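Local coordinates for 2-hydroxyisobutanoyl-CoA mutase large subunit (Aquincola tertiaricarbonis, PDB 4R3U), which catalyses, together with the small cobalamin-binding subunit HcmB, the interconversion of 2-hydroxyisobutyryl-CoA and (S)-3-hydroxybutyryl-CoA, at residues D128-S139 and E147-D156; N180-A188 and M553-K561. One frame throughout, in Å; residues are numbered along the deposited sequence.

Overall arrangement
All four segments belong to the methylmalonyl-CoA mutase family region of the chain; the two contacts lie on the same side of its centre, their own centres about 13 Å apart. Contact 1 comes first and closes on itself: the loop and short helix after barrel strand 125-128 meet the next loop, on the rim that holds cobalamin and 5'-deoxyadenosine. Contact 2 follows, bringing helix 183-196, after the adjacent parallel strand 175-178, against helix 553-564. The two contacts touch directly. Thr133 O lies 2.9 Å from Ser182 OG and Asp138 OD1 2.9 Å from Gly554 N, both probable hydrogen bonds, so the cofactor-side loop is bonded both to the start of the next barrel helix and to helix 553-564, some 400 residues on.

Contact 1: residues D128-S139 and E147-D156; sequences DFDMPTLMGYDS and EVGREGVAID. With 5AD (5'-deoxyadenosine), chain G.
Asp130 reaches Gly149 where strand 125-128 of the TIM barrel gives way to the cofactor-facing loops. It is the N-cap of helix 131-135, and its two carboxylate oxygens do different jobs. CG lies between the backbone N and the carbonyl carbon (chi1 63°), which turns OD1 back to the helix's first turn, where it accepts the capping bond from Thr133 N and another from Thr133 OG1 at 2.7 Å; the two donors approach from opposite faces of the carboxylate plane. OD2 works across the contact, taking Gly149 N on its anti lone pair at 2.7 Å, nearly straight at 173°. Thr133 OG1, a donor to Asp130, in turn accepts from Ile155 N, 3.1 Å away. Just before the helix, a single beta bridge pairs Phe129 with Val153: Val153 N gives to Asp128 O at 2.9 Å, and Asp130 N to Val153 O at 2.8 Å. Phe129 O and Glu151 O both bond N40 of cobalamin. Asp128, which binds the substrate and is thought to matter for stereospecificity, has OD1 bonded to Thr178 OG1 and OD2 3.3 Å from C8 of 5'-deoxyadenosine. At the far end, Ser139 meets Asp156. Helix 501-515 joins there, as Gln505 and Thr509 also bond Asp156 OD2. That oxygen receives Ser139 N from 40° above the carboxylate plane at 3.1 Å, and Ser139 OG on its syn side at 2.7 Å.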
loop_
_atom_site.group_PDB
_atom_site.type_symbol
_atom_site.label_atom_id
_atom_site.label_comp_id
_atom_site.label_asym_id
_atom_site.label_seq_id
_atom_site.Cartn_x
_atom_site.Cartn_y
_atom_site.Cartn_z
ATOM N N ASP A 128 17.102 -5.308 18.519
ATOM C CA ASP A 128 16.739 -4.298 19.501
ATOM C C ASP A 128 16.962 -4.828 20.886
ATOM O O ASP A 128 16.628 -5.970 21.186
ATOM C CB ASP A 128 15.316 -3.764 19.325
ATOM C CG ASP A 128 15.331 -2.566 18.393
ATOM O OD1 ASP A 128 16.213 -2.531 17.494
ATOM O OD2 ASP A 128 14.404 -1.700 18.509
ATOM N N PHE A 129 17.539 -3.994 21.730
ATOM C CA PHE A 129 17.961 -4.334 23.094
ATOM C C PHE A 129 17.054 -3.730 24.152
ATOM O O PHE A 129 16.324 -2.775 23.877
ATOM C CB PHE A 129 19.429 -3.914 23.298
ATOM C CG PHE A 129 20.354 -4.544 22.268
ATOM C CD1 PHE A 129 20.925 -5.798 22.492
ATOM C CD2 PHE A 129 20.604 -3.911 21.052
ATOM C CE1 PHE A 129 21.719 -6.411 21.516
ATOM C CE2 PHE A 129 21.378 -4.535 20.072
ATOM C CZ PHE A 129 21.950 -5.773 20.319
ATOM N N ASP A 130 17.061 -4.322 25.355
ATOM C CA ASP A 130 16.270 -3.801 26.441
ATOM C C ASP A 130 16.910 -2.503 27.002
ATOM O O ASP A 130 18.056 -2.174 26.669
ATOM C CB ASP A 130 16.057 -4.871 27.517
ATOM C CG ASP A 130 17.283 -5.381 28.227
ATOM O OD1 ASP A 130 18.348 -4.755 28.100
ATOM O OD2 ASP A 130 17.158 -6.349 28.984
ATOM N N MET A 131 16.182 -1.810 27.870
ATOM C CA MET A 131 16.640 -0.583 28.492
ATOM C C MET A 131 17.913 -0.740 29.288
ATOM O O MET A 131 18.815 0.055 29.043
ATOM C CB MET A 131 15.524 0.086 29.306
ATOM C CG MET A 131 14.345 0.553 28.477
ATOM S SD MET A 131 14.793 1.324 26.897
ATOM C CE MET A 131 15.540 2.838 27.383
ATOM N N PRO A 132 18.072 -1.757 30.182
ATOM C CA PRO A 132 19.362 -1.891 30.902
ATOM C C PRO A 132 20.575 -1.906 29.955
ATOM O O PRO A 132 21.507 -1.115 30.135
ATOM C CB PRO A 132 19.201 -3.207 31.678
ATOM C CG PRO A 132 17.739 -3.309 31.907
ATOM C CD PRO A 132 17.094 -2.763 30.657
ATOM N N THR A 133 20.512 -2.734 28.898
ATOM C CA THR A 133 21.546 -2.900 27.877
ATOM C C THR A 133 21.824 -1.595 27.121
ATOM O O THR A 133 22.984 -1.236 26.911
ATOM C CB THR A 133 21.170 -4.092 26.964
ATOM O OG1 THR A 133 20.988 -5.244 27.785
ATOM C CG2 THR A 133 22.202 -4.384 25.883
ATOM N N LEU A 134 20.748 -0.892 26.724
ATOM C CA LEU A 134 20.806 0.393 26.011
ATOM C C LEU A 134 21.458 1.483 26.875
ATOM O O LEU A 134 22.221 2.315 26.368
ATOM C CB LEU A 134 19.399 0.823 25.580
ATOM C CG LEU A 134 18.754 0.030 24.409
ATOM C CD1 LEU A 134 17.285 0.430 24.222
ATOM C CD2 LEU A 134 19.554 0.167 23.109
ATOM N N MET A 135 21.170 1.439 28.182
ATOM C CA MET A 135 21.622 2.386 29.194
ATOM C C MET A 135 22.959 2.016 29.864
ATOM O O MET A 135 23.447 2.774 30.691
ATOM C CB MET A 135 20.488 2.645 30.220
ATOM C CG MET A 135 19.222 3.221 29.613
ATOM S SD MET A 135 19.487 4.590 28.461
ATOM C CE MET A 135 19.748 6.033 29.560
ATOM N N GLY A 136 23.523 0.873 29.494
ATOM C CA GLY A 136 24.821 0.412 29.981
ATOM C C GLY A 136 24.838 -0.363 31.280
ATOM O O GLY A 136 25.896 -0.510 31.898
ATOM N N TYR A 137 23.678 -0.878 31.694
ATOM C CA TYR A 137 23.535 -1.615 32.944
ATOM C C TYR A 137 23.428 -3.100 32.740
ATOM O O TYR A 137 22.861 -3.572 31.741
ATOM C CB TYR A 137 22.279 -1.162 33.718
ATOM C CG TYR A 137 22.262 0.292 34.133
ATOM C CD1 TYR A 137 23.087 0.755 35.149
ATOM C CD2 TYR A 137 21.354 1.186 33.569
ATOM C CE1 TYR A 137 23.053 2.089 35.558
ATOM C CE2 TYR A 137 21.329 2.526 33.946
ATOM C CZ TYR A 137 22.166 2.971 34.958
ATOM O OH TYR A 137 22.121 4.287 35.357
ATOM N N ASP A 138 23.923 -3.850 33.732
ATOM C CA ASP A 138 23.752 -5.295 33.759
ATOM C C ASP A 138 22.326 -5.539 34.250
ATOM O O ASP A 138 21.754 -4.682 34.925
ATOM C CB ASP A 138 24.754 -5.938 34.727
ATOM C CG ASP A 138 26.163 -5.983 34.222
ATOM O OD1 ASP A 138 26.361 -5.782 33.002
ATOM O OD2 ASP A 138 27.074 -6.216 35.041
ATOM N N SER A 139 21.768 -6.708 33.929
ATOM C CA SER A 139 20.413 -7.108 34.313
ATOM C C SER A 139 20.071 -7.066 35.826
ATOM O O SER A 139 18.903 -6.885 36.172
ATOM C CB SER A 139 20.102 -8.468 33.719
ATOM O OG SER A 139 20.269 -8.379 32.315
ATOM N N GLU A 147 12.791 -4.258 34.073
ATOM C CA GLU A 147 13.073 -3.855 32.694
ATOM C C GLU A 147 13.892 -4.874 31.903
ATOM O O GLU A 147 14.130 -4.648 30.713
ATOM C CB GLU A 147 13.748 -2.465 32.658
ATOM C CG GLU A 147 12.944 -1.367 33.334
ATOM C CD GLU A 147 12.978 0.004 32.699
ATOM O OE1 GLU A 147 12.947 1.002 33.454
ATOM O OE2 GLU A 147 12.985 0.085 31.450
ATOM N N VAL A 148 14.298 -5.998 32.538
ATOM C CA VAL A 148 15.132 -7.020 31.861
ATOM C C VAL A 148 14.359 -7.773 30.761
ATOM O O VAL A 148 13.326 -8.372 31.059
ATOM C CB VAL A 148 15.820 -8.009 32.846
ATOM C CG1 VAL A 148 16.867 -8.843 32.114
ATOM C CG2 VAL A 148 16.440 -7.272 34.026
ATOM N N GLY A 149 14.881 -7.734 29.527
ATOM C CA GLY A 149 14.333 -8.406 28.354
ATOM C C GLY A 149 12.930 -8.003 27.956
ATOM O O GLY A 149 12.291 -8.692 27.150
ATOM N N ARG A 150 12.434 -6.884 28.525
ATOM C CA ARG A 150 11.088 -6.371 28.284
ATOM C C ARG A 150 10.903 -5.684 26.908
ATOM O O ARG A 150 10.082 -6.135 26.113
ATOM C CB ARG A 150 10.678 -5.468 29.449
ATOM C CG ARG A 150 9.241 -4.996 29.372
ATOM C CD ARG A 150 8.806 -4.195 30.587
ATOM N NE ARG A 150 8.783 -4.966 31.831
ATOM C CZ ARG A 150 7.846 -5.839 32.206
ATOM N NH1 ARG A 150 6.792 -6.068 31.436
ATOM N NH2 ARG A 150 7.953 -6.473 33.369
ATOM N N GLU A 151 11.681 -4.609 26.633
ATOM C CA GLU A 151 11.601 -3.799 25.401
ATOM C C GLU A 151 12.552 -4.224 24.266
ATOM O O GLU A 151 12.487 -3.681 23.159
ATOM C CB GLU A 151 11.780 -2.308 25.748
ATOM C CG GLU A 151 10.684 -1.743 26.645
ATOM C CD GLU A 151 10.528 -0.245 26.539
ATOM O OE1 GLU A 151 11.369 0.491 27.103
ATOM O OE2 GLU A 151 9.564 0.197 25.876
ATOM N N GLY A 152 13.391 -5.211 24.553
ATOM C CA GLY A 152 14.375 -5.781 23.651
ATOM C C GLY A 152 15.151 -6.879 24.343
ATOM O O GLY A 152 14.840 -7.222 25.484
ATOM N N VAL A 153 16.157 -7.455 23.659
ATOM C CA VAL A 153 16.958 -8.526 24.239
ATOM C C VAL A 153 17.911 -7.980 25.333
ATOM O O VAL A 153 18.344 -6.827 25.256
ATOM C CB VAL A 153 17.689 -9.377 23.157
ATOM C CG1 VAL A 153 18.872 -8.639 22.545
ATOM C CG2 VAL A 153 18.145 -10.722 23.708
ATOM N N ALA A 154 18.241 -8.823 26.328
ATOM C CA ALA A 154 19.190 -8.497 27.376
ATOM C C ALA A 154 20.560 -9.031 26.971
ATOM O O ALA A 154 20.684 -10.223 26.646
ATOM C CB ALA A 154 18.755 -9.128 28.684
ATOM N N ILE A 155 21.578 -8.140 26.931
ATOM C CA ILE A 155 22.952 -8.536 26.682
ATOM C C ILE A 155 23.813 -7.949 27.814
ATOM O O ILE A 155 23.890 -6.726 27.969
ATOM C CB ILE A 155 23.524 -8.276 25.243
ATOM C CG1 ILE A 155 22.578 -8.783 24.113
ATOM C CG2 ILE A 155 24.967 -8.874 25.092
ATOM C CD1 ILE A 155 22.530 -10.310 23.860
ATOM N N ASP A 156 24.423 -8.831 28.634
ATOM C CA ASP A 156 25.291 -8.401 29.746
ATOM C C ASP A 156 26.687 -8.871 29.494
ATOM O O ASP A 156 27.625 -8.170 29.832
ATOM C CB ASP A 156 24.813 -8.936 31.120
ATOM C CG ASP A 156 23.449 -8.456 31.575
ATOM O OD1 ASP A 156 23.000 -7.417 31.093
ATOM O OD2 ASP A 156 22.832 -9.131 32.402
HETATM N N1 5AD G . 10.868 -6.180 18.343
HETATM C C2 5AD G . 10.449 -5.606 17.143
HETATM N N3 5AD G . 10.338 -4.195 17.060
HETATM C C4 5AD G . 10.724 -3.439 18.110
HETATM N N9 5AD G . 10.730 -2.120 18.317
HETATM C C8 5AD G . 11.299 -1.902 19.506
HETATM N N7 5AD G . 11.569 -3.061 20.084
HETATM C C5 5AD G . 11.233 -4.022 19.216
HETATM C C6 5AD G . 11.307 -5.359 19.310
HETATM N N6 5AD G . 11.759 -5.824 20.462
HETATM C "C1'" 5AD G . 10.536 -1.003 17.378
HETATM C "C2'" 5AD G . 9.152 -0.801 16.867
HETATM C "C3'" 5AD G . 9.110 0.707 16.687
HETATM C "C4'" 5AD G . 10.471 1.234 17.148
HETATM C "C5'" 5AD G . 10.280 2.486 17.994
HETATM O "O4'" 5AD G . 10.897 0.226 18.028
HETATM O "O2'" 5AD G . 9.044 -1.417 15.576
HETATM O "O3'" 5AD G . 8.867 1.013 15.301
HETATM O O HOH W 1 13.341 -3.227 28.572
#

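Contact 2: residues N180-A188 and M553-K561; sequences NPSAWILLA and MGDIVEKLK
Met553 lies across Ile185 and ends between Ser182 and Leu186, joining the first residues of helix 553-564 to the start of helix 183-196. This is apolar helix-helix packing between a helix of the barrel region and one near the C-terminal end of the model. The CB of Met553 sits 4.0 Å from Ile185 CG2. CG, anti to the backbone N (chi1 176°), is carried out over the same isoleucine, 3.8 Å from Ile185 CD1, and the two side chains cross at about a right angle. SD then passes beside CB and OG of Ser182. A bend at the last torsion (chi3 -80°) sets the methyl CE 3.4 Å from Leu186 CD1; CE is also 3.5 Å from Ser182 OG, a hydroxyl whose hydrogen-bond partner is Thr133 O.

No hydrogen bond crosses between the two segments, and away from Ser182 the touching atoms are all carbon. Ile185 CD1 pushes in among the side chains of the other helix, with Val557 CG2 at 3.7 Å and Ile556 CG2 close by. Trp184 extends the patch: its CZ2 meets Ile556 CG2 at 3.6 Å and Leu560 CD1 equally near, while Ile185 CG1 rests over one face of the indole. Residues 183-188 and 553-561 run at 140° to each other, closer to antiparallel than parallel, with their axes 10.6 Å apart at closest approach. Around them, helices 226-243 and 540-549 both pack on Trp184, helix 518-532 backs Ile556 and Leu560, and Leu186 touches Phe129 in the loop leaving strand 125-128.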
loop_
_atom_site.group_PDB
_atom_site.type_symbol
_atom_site.label_atom_id
_atom_site.label_comp_id
_atom_site.label_asym_id
_atom_site.label_seq_id
_atom_site.Cartn_x
_atom_site.Cartn_y
_atom_site.Cartn_z
ATOM N N ASN A 180 23.598 1.917 21.232
ATOM C CA ASN A 180 24.113 3.276 21.167
ATOM C C ASN A 180 25.246 3.664 22.154
ATOM O O ASN A 180 26.400 3.451 21.781
ATOM C CB ASN A 180 22.970 4.297 21.049
ATOM C CG ASN A 180 22.150 4.080 19.806
ATOM O OD1 ASN A 180 22.557 4.445 18.717
ATOM N ND2 ASN A 180 20.986 3.441 19.933
ATOM N N PRO A 181 25.014 4.207 23.386
ATOM C CA PRO A 181 26.168 4.555 24.240
ATOM C C PRO A 181 27.085 3.377 24.608
ATOM O O PRO A 181 28.269 3.588 24.904
ATOM C CB PRO A 181 25.517 5.213 25.464
ATOM C CG PRO A 181 24.118 4.758 25.467
ATOM C CD PRO A 181 23.737 4.564 24.046
ATOM N N SER A 182 26.547 2.151 24.596
ATOM C CA SER A 182 27.303 0.935 24.918
ATOM C C SER A 182 27.570 0.103 23.639
ATOM O O SER A 182 27.868 -1.098 23.721
ATOM C CB SER A 182 26.570 0.113 25.970
ATOM O OG SER A 182 25.258 -0.197 25.529
ATOM N N ALA A 183 27.507 0.770 22.458
ATOM C CA ALA A 183 27.761 0.156 21.159
ATOM C C ALA A 183 29.140 -0.474 21.051
ATOM O O ALA A 183 29.266 -1.540 20.427
ATOM C CB ALA A 183 27.577 1.173 20.046
ATOM N N TRP A 184 30.182 0.183 21.637
ATOM C CA TRP A 184 31.554 -0.311 21.545
ATOM C C TRP A 184 31.743 -1.666 22.214
ATOM O O TRP A 184 32.485 -2.507 21.695
ATOM C CB TRP A 184 32.576 0.756 21.968
ATOM C CG TRP A 184 33.118 0.679 23.375
ATOM C CD1 TRP A 184 34.333 0.184 23.756
ATOM C CD2 TRP A 184 32.502 1.192 24.565
ATOM N NE1 TRP A 184 34.514 0.356 25.111
ATOM C CE2 TRP A 184 33.402 0.967 25.635
ATOM C CE3 TRP A 184 31.263 1.803 24.841
ATOM C CZ2 TRP A 184 33.109 1.356 26.959
ATOM C CZ3 TRP A 184 30.961 2.152 26.154
ATOM C CH2 TRP A 184 31.882 1.951 27.191
ATOM N N ILE A 185 31.027 -1.884 23.336
ATOM C CA ILE A 185 31.031 -3.128 24.118
ATOM C C ILE A 185 30.410 -4.252 23.263
ATOM O O ILE A 185 30.983 -5.327 23.153
ATOM C CB ILE A 185 30.322 -2.907 25.496
ATOM C CG1 ILE A 185 31.191 -2.030 26.407
ATOM C CG2 ILE A 185 29.942 -4.242 26.174
ATOM C CD1 ILE A 185 30.491 -1.437 27.481
ATOM N N LEU A 186 29.278 -3.972 22.617
ATOM C CA LEU A 186 28.630 -4.943 21.735
ATOM C C LEU A 186 29.430 -5.258 20.487
ATOM O O LEU A 186 29.464 -6.417 20.079
ATOM C CB LEU A 186 27.180 -4.570 21.444
ATOM C CG LEU A 186 26.223 -5.279 22.362
ATOM C CD1 LEU A 186 26.213 -4.675 23.726
ATOM C CD2 LEU A 186 24.883 -5.241 21.830
ATOM N N LEU A 187 30.149 -4.250 19.939
ATOM C CA LEU A 187 31.050 -4.453 18.812
ATOM C C LEU A 187 32.261 -5.325 19.241
ATOM O O LEU A 187 32.697 -6.194 18.478
ATOM C CB LEU A 187 31.514 -3.109 18.207
ATOM C CG LEU A 187 32.482 -3.190 17.006
ATOM C CD1 LEU A 187 31.918 -4.038 15.831
ATOM C CD2 LEU A 187 32.928 -1.819 16.573
ATOM N N ALA A 188 32.779 -5.105 20.463
ATOM C CA ALA A 188 33.877 -5.893 21.021
ATOM C C ALA A 188 33.436 -7.352 21.168
ATOM O O ALA A 188 34.212 -8.250 20.847
ATOM C CB ALA A 188 34.291 -5.338 22.370
ATOM N N MET A 553 29.085 -5.816 30.624
ATOM C CA MET A 553 28.943 -4.456 30.124
ATOM C C MET A 553 29.036 -3.458 31.303
ATOM O O MET A 553 29.731 -2.448 31.198
ATOM C CB MET A 553 27.595 -4.316 29.401
ATOM C CG MET A 553 27.319 -2.912 28.935
ATOM S SD MET A 553 25.651 -2.707 28.389
ATOM C CE MET A 553 25.748 -3.390 26.802
ATOM N N GLY A 554 28.335 -3.788 32.396
ATOM C CA GLY A 554 28.320 -3.044 33.650
ATOM C C GLY A 554 29.698 -2.851 34.241
ATOM O O GLY A 554 30.012 -1.749 34.686
ATOM N N ASP A 555 30.545 -3.902 34.215
ATOM C CA ASP A 555 31.936 -3.821 34.724
ATOM C C ASP A 555 32.693 -2.700 33.989
ATOM O O ASP A 555 33.281 -1.827 34.633
ATOM C CB ASP A 555 32.701 -5.150 34.509
ATOM C CG ASP A 555 32.271 -6.363 35.310
ATOM O OD1 ASP A 555 31.869 -6.198 36.477
ATOM O OD2 ASP A 555 32.404 -7.484 34.794
ATOM N N ILE A 556 32.618 -2.727 32.632
ATOM C CA ILE A 556 33.234 -1.803 31.678
ATOM C C ILE A 556 32.663 -0.396 31.821
ATOM O O ILE A 556 33.442 0.558 31.982
ATOM C CB ILE A 556 33.182 -2.361 30.211
ATOM C CG1 ILE A 556 33.879 -3.763 30.117
ATOM C CG2 ILE A 556 33.817 -1.386 29.214
ATOM C CD1 ILE A 556 33.507 -4.614 28.887
ATOM N N VAL A 557 31.312 -0.272 31.763
ATOM C CA VAL A 557 30.563 0.991 31.877
ATOM C C VAL A 557 30.829 1.709 33.210
ATOM O O VAL A 557 31.142 2.910 33.202
ATOM C CB VAL A 557 29.049 0.810 31.568
ATOM C CG1 VAL A 557 28.191 1.940 32.146
ATOM C CG2 VAL A 557 28.804 0.643 30.068
ATOM N N GLU A 558 30.711 0.975 34.345
ATOM C CA GLU A 558 30.908 1.547 35.689
ATOM C C GLU A 558 32.296 2.043 35.929
ATOM O O GLU A 558 32.450 3.139 36.471
ATOM C CB GLU A 558 30.456 0.602 36.796
ATOM C CG GLU A 558 28.950 0.416 36.840
ATOM C CD GLU A 558 28.106 1.677 36.901
ATOM O OE1 GLU A 558 28.254 2.454 37.875
ATOM O OE2 GLU A 558 27.277 1.868 35.979
ATOM N N LYS A 559 33.316 1.260 35.505
ATOM C CA LYS A 559 34.728 1.623 35.633
ATOM C C LYS A 559 35.005 2.993 34.967
ATOM O O LYS A 559 35.661 3.847 35.565
ATOM C CB LYS A 559 35.614 0.517 35.023
ATOM C CG LYS A 559 37.085 0.667 35.329
ATOM C CD LYS A 559 37.377 0.324 36.775
ATOM C CE LYS A 559 38.821 0.512 37.146
ATOM N NZ LYS A 559 39.072 0.075 38.546
ATOM N N LEU A 560 34.457 3.204 33.743
ATOM C CA LEU A 560 34.642 4.438 32.974
ATOM C C LEU A 560 33.885 5.655 33.515
ATOM O O LEU A 560 34.344 6.783 33.299
ATOM C CB LEU A 560 34.473 4.232 31.458
ATOM C CG LEU A 560 35.421 3.220 30.788
ATOM C CD1 LEU A 560 35.170 3.156 29.290
ATOM C CD2 LEU A 560 36.906 3.562 31.030
ATOM N N LYS A 561 32.773 5.430 34.271
ATOM C CA LYS A 561 32.002 6.495 34.931
ATOM C C LYS A 561 32.864 7.211 36.007
ATOM O O LYS A 561 32.706 8.412 36.216
ATOM C CB LYS A 561 30.740 5.936 35.587
ATOM C CG LYS A 561 29.563 5.801 34.641
ATOM C CD LYS A 561 28.417 5.112 35.353
ATOM C CE LYS A 561 27.178 5.033 34.502
ATOM N NZ LYS A 561 26.155 4.146 35.112
#